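Local coordinates for protein halogenase PltM (Pseudomonas fluorescens, PDB 6BZN) that halogenates phenolic compounds, probably as a flavin-dependent enzyme, and is versatile in both its substrates and the halides it uses, at residues I29-A34 against H57-V62; S464-S469 against E503-P508; F471-Q476 against H496-E501. All blocks are in the same frame, centred on the assembly; numbering follows the deposited sequence.

Contact 1 (I29-A34 against H57-V62); sequences IGSGIA and HPRFSV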
loop_
_atom_site.group_PDB
_atom_site.type_symbol
_atom_site.label_atom_id
_atom_site.label_comp_id
_atom_site.label_asym_id
_atom_site.label_seq_id
_atom_site.Cartn_x
_atom_site.Cartn_y
_atom_site.Cartn_z
ATOM N N ILE A 29 8.720 12.519 -12.483
ATOM C CA ILE A 29 9.472 12.869 -11.283
ATOM C C ILE A 29 9.407 11.678 -10.324
ATOM O O ILE A 29 8.320 11.271 -9.922
ATOM C CB ILE A 29 8.923 14.124 -10.582
ATOM C CG1 ILE A 29 8.838 15.315 -11.550
ATOM C CG2 ILE A 29 9.831 14.523 -9.421
ATOM C CD1 ILE A 29 7.850 16.353 -11.073
ATOM N N GLY A 30 10.573 11.140 -9.956
ATOM C CA GLY A 30 10.690 10.003 -9.038
ATOM C C GLY A 30 11.083 8.722 -9.759
ATOM O O GLY A 30 10.446 8.327 -10.738
ATOM N N SER A 31 12.135 8.062 -9.286
ATOM C CA SER A 31 12.647 6.872 -9.938
ATOM C C SER A 31 12.458 5.641 -9.049
ATOM O O SER A 31 13.144 4.636 -9.261
ATOM C CB SER A 31 14.132 7.053 -10.270
ATOM O OG SER A 31 14.913 7.149 -9.079
ATOM N N GLY A 32 11.548 5.724 -8.070
ATOM C CA GLY A 32 11.136 4.585 -7.260
ATOM C C GLY A 32 10.228 3.683 -8.082
ATOM O O GLY A 32 10.014 3.914 -9.271
ATOM N N ILE A 33 9.665 2.657 -7.461
ATOM C CA ILE A 33 8.915 1.673 -8.231
ATOM C C ILE A 33 7.786 2.289 -9.064
ATOM O O ILE A 33 7.565 1.865 -10.191
ATOM C CB ILE A 33 8.367 0.534 -7.345
ATOM C CG1 ILE A 33 7.858 -0.621 -8.219
ATOM C CG2 ILE A 33 7.294 1.034 -6.385
ATOM C CD1 ILE A 33 7.667 -1.908 -7.432
ATOM N N ALA A 34 7.081 3.276 -8.517
ATOM C CA ALA A 34 6.005 3.941 -9.260
ATOM C C ALA A 34 6.522 4.621 -10.520
ATOM O O ALA A 34 6.002 4.389 -11.610
ATOM C CB ALA A 34 5.298 4.951 -8.383
ATOM N N HIS A 57 19.842 5.720 -6.565
ATOM C CA HIS A 57 19.821 4.319 -6.158
ATOM C C HIS A 57 21.254 3.913 -5.806
ATOM O O HIS A 57 22.193 4.444 -6.396
ATOM C CB HIS A 57 19.280 3.428 -7.274
ATOM C CG HIS A 57 17.832 3.642 -7.556
ATOM N ND1 HIS A 57 16.840 2.930 -6.916
ATOM C CD2 HIS A 57 17.199 4.517 -8.370
ATOM C CE1 HIS A 57 15.660 3.338 -7.351
ATOM N NE2 HIS A 57 15.853 4.305 -8.226
ATOM N N PRO A 58 21.447 2.999 -4.859
ATOM C CA PRO A 58 20.399 2.372 -4.075
ATOM C C PRO A 58 19.906 3.283 -2.950
ATOM O O PRO A 58 20.662 4.094 -2.425
ATOM C CB PRO A 58 21.117 1.164 -3.473
ATOM C CG PRO A 58 22.485 1.682 -3.233
ATOM C CD PRO A 58 22.782 2.524 -4.451
ATOM N N ARG A 59 18.644 3.145 -2.574
ATOM C CA ARG A 59 18.168 3.835 -1.378
ATOM C C ARG A 59 17.049 3.087 -0.683
ATOM O O ARG A 59 16.299 2.350 -1.294
ATOM C CB ARG A 59 17.742 5.278 -1.703
ATOM C CG ARG A 59 16.370 5.452 -2.322
ATOM C CD ARG A 59 16.221 4.855 -3.714
ATOM N NE ARG A 59 15.017 5.427 -4.335
ATOM C CZ ARG A 59 14.976 6.498 -5.150
ATOM N NH1 ARG A 59 16.082 7.132 -5.546
ATOM N NH2 ARG A 59 13.799 6.926 -5.616
ATOM N N PHE A 60 16.933 3.356 0.603
ATOM C CA PHE A 60 15.949 2.731 1.472
ATOM C C PHE A 60 14.564 3.325 1.226
ATOM O O PHE A 60 14.415 4.512 0.919
ATOM C CB PHE A 60 16.419 2.929 2.911
ATOM C CG PHE A 60 15.370 2.732 3.956
ATOM C CD1 PHE A 60 15.151 1.478 4.513
ATOM C CD2 PHE A 60 14.661 3.822 4.445
ATOM C CE1 PHE A 60 14.209 1.305 5.513
ATOM C CE2 PHE A 60 13.716 3.659 5.444
ATOM C CZ PHE A 60 13.488 2.394 5.980
ATOM N N SER A 61 13.550 2.477 1.318
ATOM C CA SER A 61 12.173 2.936 1.344
ATOM C C SER A 61 11.324 1.911 2.113
ATOM O O SER A 61 11.669 0.738 2.130
ATOM C CB SER A 61 11.676 3.131 -0.093
ATOM O OG SER A 61 10.281 3.318 -0.129
ATOM N N VAL A 62 10.259 2.353 2.779
ATOM C CA VAL A 62 9.260 1.404 3.324
ATOM C C VAL A 62 8.128 1.259 2.295
ATOM O O VAL A 62 8.253 1.758 1.172
ATOM C CB VAL A 62 8.771 1.755 4.759
ATOM C CG1 VAL A 62 9.864 1.421 5.777
ATOM C CG2 VAL A 62 8.337 3.207 4.855
#
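His-57 meets Ser-31 through the edge of its ring, and NE2 donates to two oxygens of that one residue. The bond to Ser-31 O is 2.9 Å long and bent, 141° at the hydrogen. It comes from above the carbonyl plane, although the oxygen lies close to the imidazole plane. Ser-31 OG sits 3.1 Å from His-57 NE2, tilted from the ring. A chi1 of 66° sets OG between the backbone N and the carbonyl carbon, on the side of the histidine. Asp-53 and Gln-160 also bond this hydroxyl. This is the tight, buried half.

The Arg-59 half is looser and partly exposed. Its NH2 stops 3.5 Å from Gly-32 N, and one guanidinium face lies against His-57 NE2. Gly-30 and Gly-32 fit the GxGxxG turn of a Rossmann-type FAD domain, and Gly-32 is the N-cap of helix 33-44. Ile-33, Ala-34, Asp-53, Arg-59, Ser-61 and Val-62 contact FAD in the flavin-bound protein; this chain holds none. The bonds imply a hydrogen on His-57 NE2, while a salt bridge to Asp-53 probably offsets the charge of Arg-59 beside the flavin site.

Contact 2 (S464-S469 against E503-P508); sequences SPAYES and EAELLP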
loop_
_atom_site.group_PDB
_atom_site.type_symbol
_atom_site.label_atom_id
_atom_site.label_comp_id
_atom_site.label_asym_id
_atom_site.label_seq_id
_atom_site.Cartn_x
_atom_site.Cartn_y
_atom_site.Cartn_z
ATOM N N SER A 464 -18.971 -4.462 -6.079
ATOM C CA SER A 464 -20.064 -5.152 -5.358
ATOM C C SER A 464 -20.950 -4.183 -4.562
ATOM O O SER A 464 -20.531 -3.699 -3.514
ATOM C CB SER A 464 -19.486 -6.183 -4.393
ATOM O OG SER A 464 -20.500 -6.692 -3.528
ATOM N N PRO A 465 -22.186 -3.904 -5.036
ATOM C CA PRO A 465 -23.015 -3.003 -4.222
ATOM C C PRO A 465 -23.312 -3.545 -2.809
ATOM O O PRO A 465 -23.373 -2.774 -1.854
ATOM C CB PRO A 465 -24.303 -2.844 -5.042
ATOM C CG PRO A 465 -23.954 -3.267 -6.424
ATOM C CD PRO A 465 -22.837 -4.260 -6.313
ATOM N N ALA A 466 -23.476 -4.854 -2.670
ATOM C CA ALA A 466 -23.716 -5.446 -1.358
ATOM C C ALA A 466 -22.526 -5.227 -0.419
ATOM O O ALA A 466 -22.711 -4.817 0.740
ATOM C CB ALA A 466 -24.039 -6.928 -1.473
ATOM N N TYR A 467 -21.310 -5.464 -0.909
ATOM C CA TYR A 467 -20.140 -5.235 -0.059
ATOM C C TYR A 467 -20.034 -3.763 0.340
ATOM O O TYR A 467 -19.794 -3.449 1.503
ATOM C CB TYR A 467 -18.793 -5.692 -0.670
ATOM C CG TYR A 467 -17.721 -5.288 0.296
ATOM C CD1 TYR A 467 -17.562 -5.976 1.493
ATOM C CD2 TYR A 467 -17.001 -4.109 0.122
ATOM C CE1 TYR A 467 -16.655 -5.554 2.450
ATOM C CE2 TYR A 467 -16.099 -3.672 1.080
ATOM C CZ TYR A 467 -15.921 -4.402 2.235
ATOM O OH TYR A 467 -15.027 -4.000 3.199
ATOM N N GLU A 468 -20.213 -2.857 -0.608
ATOM C CA GLU A 468 -20.034 -1.441 -0.299
ATOM C C GLU A 468 -21.095 -0.927 0.671
ATOM O O GLU A 468 -20.839 -0.003 1.442
ATOM C CB GLU A 468 -19.923 -0.618 -1.578
ATOM C CG GLU A 468 -18.758 -1.038 -2.484
ATOM C CD GLU A 468 -17.374 -1.084 -1.802
ATOM O OE1 GLU A 468 -17.156 -0.385 -0.791
ATOM O OE2 GLU A 468 -16.474 -1.810 -2.302
ATOM N N SER A 469 -22.271 -1.555 0.654
ATOM C CA SER A 469 -23.287 -1.343 1.695
ATOM C C SER A 469 -22.785 -1.793 3.080
ATOM O O SER A 469 -22.939 -1.063 4.081
ATOM C CB SER A 469 -24.585 -2.084 1.326
ATOM O OG SER A 469 -25.507 -2.053 2.407
ATOM N N GLU A 503 -23.863 -11.377 4.223
ATOM C CA GLU A 503 -22.996 -12.526 3.985
ATOM C C GLU A 503 -23.347 -13.347 2.742
ATOM O O GLU A 503 -22.469 -13.894 2.076
ATOM C CB GLU A 503 -23.032 -13.428 5.224
ATOM C CG GLU A 503 -21.937 -14.452 5.258
ATOM C CD GLU A 503 -21.719 -15.036 6.629
ATOM O OE1 GLU A 503 -22.685 -15.084 7.433
ATOM O OE2 GLU A 503 -20.565 -15.457 6.883
ATOM N N ALA A 504 -24.630 -13.417 2.414
ATOM C CA ALA A 504 -25.068 -14.182 1.241
ATOM C C ALA A 504 -24.494 -13.639 -0.074
ATOM O O ALA A 504 -24.336 -14.401 -1.029
ATOM C CB ALA A 504 -26.584 -14.224 1.181
ATOM N N GLU A 505 -24.176 -12.340 -0.109
ATOM C CA GLU A 505 -23.657 -11.680 -1.307
ATOM C C GLU A 505 -22.128 -11.510 -1.299
ATOM O O GLU A 505 -21.590 -10.812 -2.160
ATOM C CB GLU A 505 -24.377 -10.338 -1.484
ATOM C CG GLU A 505 -25.901 -10.482 -1.538
ATOM C CD GLU A 505 -26.658 -9.186 -1.294
ATOM O OE1 GLU A 505 -27.116 -8.578 -2.285
ATOM O OE2 GLU A 505 -26.807 -8.767 -0.120
ATOM N N LEU A 506 -21.440 -12.146 -0.343
ATOM C CA LEU A 506 -19.981 -12.140 -0.253
ATOM C C LEU A 506 -19.458 -13.502 -0.700
ATOM O O LEU A 506 -20.241 -14.420 -0.985
ATOM C CB LEU A 506 -19.529 -11.864 1.194
ATOM C CG LEU A 506 -20.109 -10.649 1.938
ATOM C CD1 LEU A 506 -19.631 -10.610 3.384
ATOM C CD2 LEU A 506 -19.800 -9.343 1.233
ATOM N N LEU A 507 -18.138 -13.662 -0.723
ATOM C CA LEU A 507 -17.560 -14.977 -0.946
ATOM C C LEU A 507 -17.964 -15.905 0.222
ATOM O O LEU A 507 -18.083 -15.462 1.369
ATOM C CB LEU A 507 -16.033 -14.919 -1.098
ATOM C CG LEU A 507 -15.461 -14.062 -2.239
ATOM C CD1 LEU A 507 -13.958 -14.307 -2.329
ATOM C CD2 LEU A 507 -16.131 -14.345 -3.572
ATOM N N PRO A 508 -18.178 -17.192 -0.063
ATOM C CA PRO A 508 -18.723 -18.116 0.949
ATOM C C PRO A 508 -17.678 -18.632 1.962
ATOM O O PRO A 508 -17.508 -19.846 2.121
ATOM C CB PRO A 508 -19.287 -19.247 0.079
ATOM C CG PRO A 508 -18.339 -19.311 -1.070
ATOM C CD PRO A 508 -17.934 -17.879 -1.346
HETATM O O HOH W 1 -21.067 -9.065 -4.185
#
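Ser-464 OG accepts from the backbone N of Tyr-467, 3.0 Å away, in a bond that is nearly straight at 164°. This is a classical N-cap at the start of helix 465-483. A water lies unusually close to the same OG, with the direction of that bond left open. The water donates to Glu-505 O at 2.7 Å, in the loop that follows helix 488-502. It bridges a gap of 4.5 Å between Ser-464 OG and Glu-505 O.

Beside this link the packing is close. Its apolar part is the touch of Ala-466 CB on Glu-505 CB at 3.4 Å. The carboxylate of Glu-505 turns one face to the same methyl, with CD 3.5 Å from Ala-466 CB and both oxygens almost as near. Glu-505 has CG beside its own backbone N (chi1 -56°) and runs on extended, which lays the carboxylate over the Ala-466 methyl.

Deeper in, Leu-506 CD2 meets the edge of the Tyr-467 ring at CD1, 4.1 Å away. The tyrosine hydroxyl bonds Val-419 O. Helix 410-441 covers both side chains, with Ser-422 against each of them. The contact thus joins the start of one helix to the loop after the next, far from the flavin site. Its only direct touches between the segments are van der Waals ones, and the polar link runs through water. The amino end of the helix may slightly favour the negative charge of Glu-505.

Contact 3 (F471-Q476 against H496-E501); sequences FRQSCQ and HELIKE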
loop_
_atom_site.group_PDB
_atom_site.type_symbol
_atom_site.label_atom_id
_atom_site.label_comp_id
_atom_site.label_asym_id
_atom_site.label_seq_id
_atom_site.Cartn_x
_atom_site.Cartn_y
_atom_site.Cartn_z
ATOM N N PHE A 471 -19.607 -2.104 3.975
ATOM C CA PHE A 471 -18.509 -1.237 4.359
ATOM C C PHE A 471 -19.007 0.108 4.887
ATOM O O PHE A 471 -18.593 0.529 5.952
ATOM C CB PHE A 471 -17.560 -1.049 3.189
ATOM C CG PHE A 471 -16.357 -0.207 3.510
ATOM C CD1 PHE A 471 -15.282 -0.754 4.169
ATOM C CD2 PHE A 471 -16.311 1.133 3.138
ATOM C CE1 PHE A 471 -14.164 0.006 4.446
ATOM C CE2 PHE A 471 -15.192 1.904 3.417
ATOM C CZ PHE A 471 -14.123 1.348 4.075
ATOM N N ARG A 472 -19.912 0.750 4.153
ATOM C CA ARG A 472 -20.482 2.047 4.544
ATOM C C ARG A 472 -21.139 1.973 5.937
ATOM O O ARG A 472 -20.822 2.762 6.835
ATOM C CB ARG A 472 -21.477 2.509 3.461
ATOM C CG ARG A 472 -22.148 3.859 3.669
ATOM C CD ARG A 472 -23.130 4.208 2.543
ATOM N NE ARG A 472 -24.059 3.117 2.189
ATOM C CZ ARG A 472 -25.142 2.750 2.889
ATOM N NH1 ARG A 472 -25.493 3.366 4.023
ATOM N NH2 ARG A 472 -25.893 1.743 2.450
ATOM N N GLN A 473 -22.011 0.987 6.127
ATOM C CA GLN A 473 -22.720 0.835 7.402
ATOM C C GLN A 473 -21.802 0.449 8.566
ATOM O O GLN A 473 -21.959 0.956 9.678
ATOM C CB GLN A 473 -23.871 -0.161 7.265
ATOM C CG GLN A 473 -24.967 0.320 6.330
ATOM C CD GLN A 473 -26.107 -0.682 6.231
ATOM O OE1 GLN A 473 -26.273 -1.361 5.218
ATOM N NE2 GLN A 473 -26.867 -0.801 7.293
ATOM N N SER A 474 -20.829 -0.424 8.307
ATOM C CA SER A 474 -19.839 -0.785 9.329
ATOM C C SER A 474 -18.974 0.394 9.776
ATOM O O SER A 474 -18.703 0.526 10.968
ATOM C CB SER A 474 -18.947 -1.932 8.841
ATOM O OG SER A 474 -19.734 -3.068 8.554
ATOM N N CYS A 475 -18.539 1.235 8.831
ATOM C CA CYS A 475 -17.785 2.448 9.179
ATOM C C CYS A 475 -18.631 3.428 9.991
ATOM O O CYS A 475 -18.121 4.027 10.937
ATOM C CB CYS A 475 -17.220 3.141 7.934
ATOM S SG CYS A 475 -15.909 2.194 7.131
ATOM N N GLN A 476 -19.912 3.564 9.636
ATOM C CA GLN A 476 -20.868 4.387 10.409
ATOM C C GLN A 476 -20.964 3.894 11.846
ATOM O O GLN A 476 -20.940 4.711 12.768
ATOM C CB GLN A 476 -22.274 4.394 9.781
ATOM C CG GLN A 476 -22.382 5.197 8.500
ATOM C CD GLN A 476 -23.654 4.924 7.685
ATOM O OE1 GLN A 476 -24.551 4.181 8.110
ATOM N NE2 GLN A 476 -23.732 5.535 6.497
ATOM N N HIS A 496 -21.351 -7.594 13.791
ATOM C CA HIS A 496 -21.663 -9.000 13.520
ATOM C C HIS A 496 -23.012 -9.141 12.792
ATOM O O HIS A 496 -23.123 -9.876 11.823
ATOM C CB HIS A 496 -21.663 -9.788 14.829
ATOM C CG HIS A 496 -21.721 -11.272 14.653
ATOM N ND1 HIS A 496 -22.286 -12.105 15.593
ATOM C CD2 HIS A 496 -21.288 -12.074 13.655
ATOM C CE1 HIS A 496 -22.177 -13.358 15.194
ATOM N NE2 HIS A 496 -21.585 -13.367 14.016
ATOM N N GLU A 497 -24.016 -8.395 13.234
ATOM C CA GLU A 497 -25.341 -8.440 12.594
ATOM C C GLU A 497 -25.294 -7.915 11.149
ATOM O O GLU A 497 -25.921 -8.497 10.251
ATOM C CB GLU A 497 -26.375 -7.694 13.444
ATOM C CG GLU A 497 -26.648 -8.337 14.809
ATOM C CD GLU A 497 -27.290 -9.722 14.710
ATOM O OE1 GLU A 497 -28.135 -9.916 13.816
ATOM O OE2 GLU A 497 -26.935 -10.626 15.510
ATOM N N LEU A 498 -24.530 -6.843 10.915
ATOM C CA LEU A 498 -24.283 -6.362 9.549
ATOM C C LEU A 498 -23.617 -7.428 8.667
ATOM O O LEU A 498 -24.019 -7.621 7.516
ATOM C CB LEU A 498 -23.438 -5.070 9.562
ATOM C CG LEU A 498 -24.139 -3.822 10.117
ATOM C CD1 LEU A 498 -23.172 -2.659 10.259
ATOM C CD2 LEU A 498 -25.326 -3.445 9.238
ATOM N N ILE A 499 -22.622 -8.128 9.202
ATOM C CA ILE A 499 -21.938 -9.176 8.435
ATOM C C ILE A 499 -22.946 -10.291 8.067
ATOM O O ILE A 499 -23.018 -10.715 6.917
ATOM C CB ILE A 499 -20.704 -9.738 9.181
ATOM C CG1 ILE A 499 -19.628 -8.653 9.338
ATOM C CG2 ILE A 499 -20.126 -10.944 8.445
ATOM C CD1 ILE A 499 -18.548 -8.971 10.351
ATOM N N LYS A 500 -23.736 -10.731 9.042
ATOM C CA LYS A 500 -24.776 -11.740 8.805
ATOM C C LYS A 500 -25.784 -11.319 7.735
ATOM O O LYS A 500 -26.137 -12.109 6.873
ATOM C CB LYS A 500 -25.471 -12.089 10.129
ATOM C CG LYS A 500 -24.599 -12.985 10.989
ATOM C CD LYS A 500 -24.811 -12.821 12.480
ATOM C CE LYS A 500 -26.140 -13.357 12.935
ATOM N NZ LYS A 500 -26.206 -13.309 14.425
ATOM N N GLU A 501 -26.209 -10.065 7.792
ATOM C CA GLU A 501 -27.129 -9.486 6.817
ATOM C C GLU A 501 -26.598 -9.529 5.373
ATOM O O GLU A 501 -27.355 -9.802 4.445
ATOM C CB GLU A 501 -27.443 -8.040 7.219
ATOM C CG GLU A 501 -28.473 -7.340 6.343
ATOM C CD GLU A 501 -28.583 -5.857 6.619
ATOM O OE1 GLU A 501 -29.194 -5.170 5.782
ATOM O OE2 GLU A 501 -28.060 -5.374 7.652
HETATM O O HOH W 2 -28.595 -2.664 7.973
HETATM O O HOH W 3 -28.707 -2.741 4.521
#
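Leu-498 packs against Gln-473 and Ser-474 in a helical hairpin, where helix 465-483 is followed after a short loop by helix 488-502. The leucine has CG beside its backbone N (chi1 -69°). CD1 sits against the backbone of the facing helix between Gln-473 and Ser-474, 3.8 Å from Ser-474 N, and also comes to 3.9 Å from Ser-474 OG. The hydroxyl bonds Leu-470 O, one turn back.

CD2 goes to the Gln-473 side chain. It reaches 3.6 Å from Gln-473 NE2 and also touches the CB of that residue. Gln-473 leaves its helix with CG beside the backbone N (chi1 -65°) and then runs straight. Its stem passes across the leucine at a slant, and its amide ends with NE2 over the CD2 methyl. An alanine in place of Leu-498 would probably open a gap beside Ser-474 and leave the Gln-473 stem freer to turn.

Two waters tie the amide to Glu-501, one turn on from Leu-498. Glu-501 reaches them on an extended chain, with CG opposite its backbone N (chi1 -176°). One water accepts from Gln-473 NE2 at 2.6 Å and donates to Glu-501 OE2. Both amide atoms thus have a water partner, consistent with the modelled orientation. Behind the pair, Ile-499 and Ser-474 turn to helix 410-441, whereas Lys-500 pairs with Glu-497 on the outer side. The second water donates both its hydrogens, to Gln-473 OE1 at 2.9 Å and to Glu-501 OE1 at 2.8 Å.

Overall arrangement
Contact 1 stands apart. It is nearer the core, its centre about 15 Å from the chain centre, at the flavin site. Contacts 2 and 3 lie at the periphery, their centres about 23 and 24 Å out, on the opposite side of the chain's centre. They are neighbours, about 10 Å between centres, in the C-terminal helices. Both use helix 465-483, and both rest on helix 410-441. Contact 1 relies on direct hydrogen bonds and a buried serine. The water of contact 2 ends on the backbone O of Glu-505, those of contact 3 on the Glu-501 carboxylate; there an amide also sits on a methyl. Contact 2 closes the hairpin's open end; contact 3 lies further along, toward the turn.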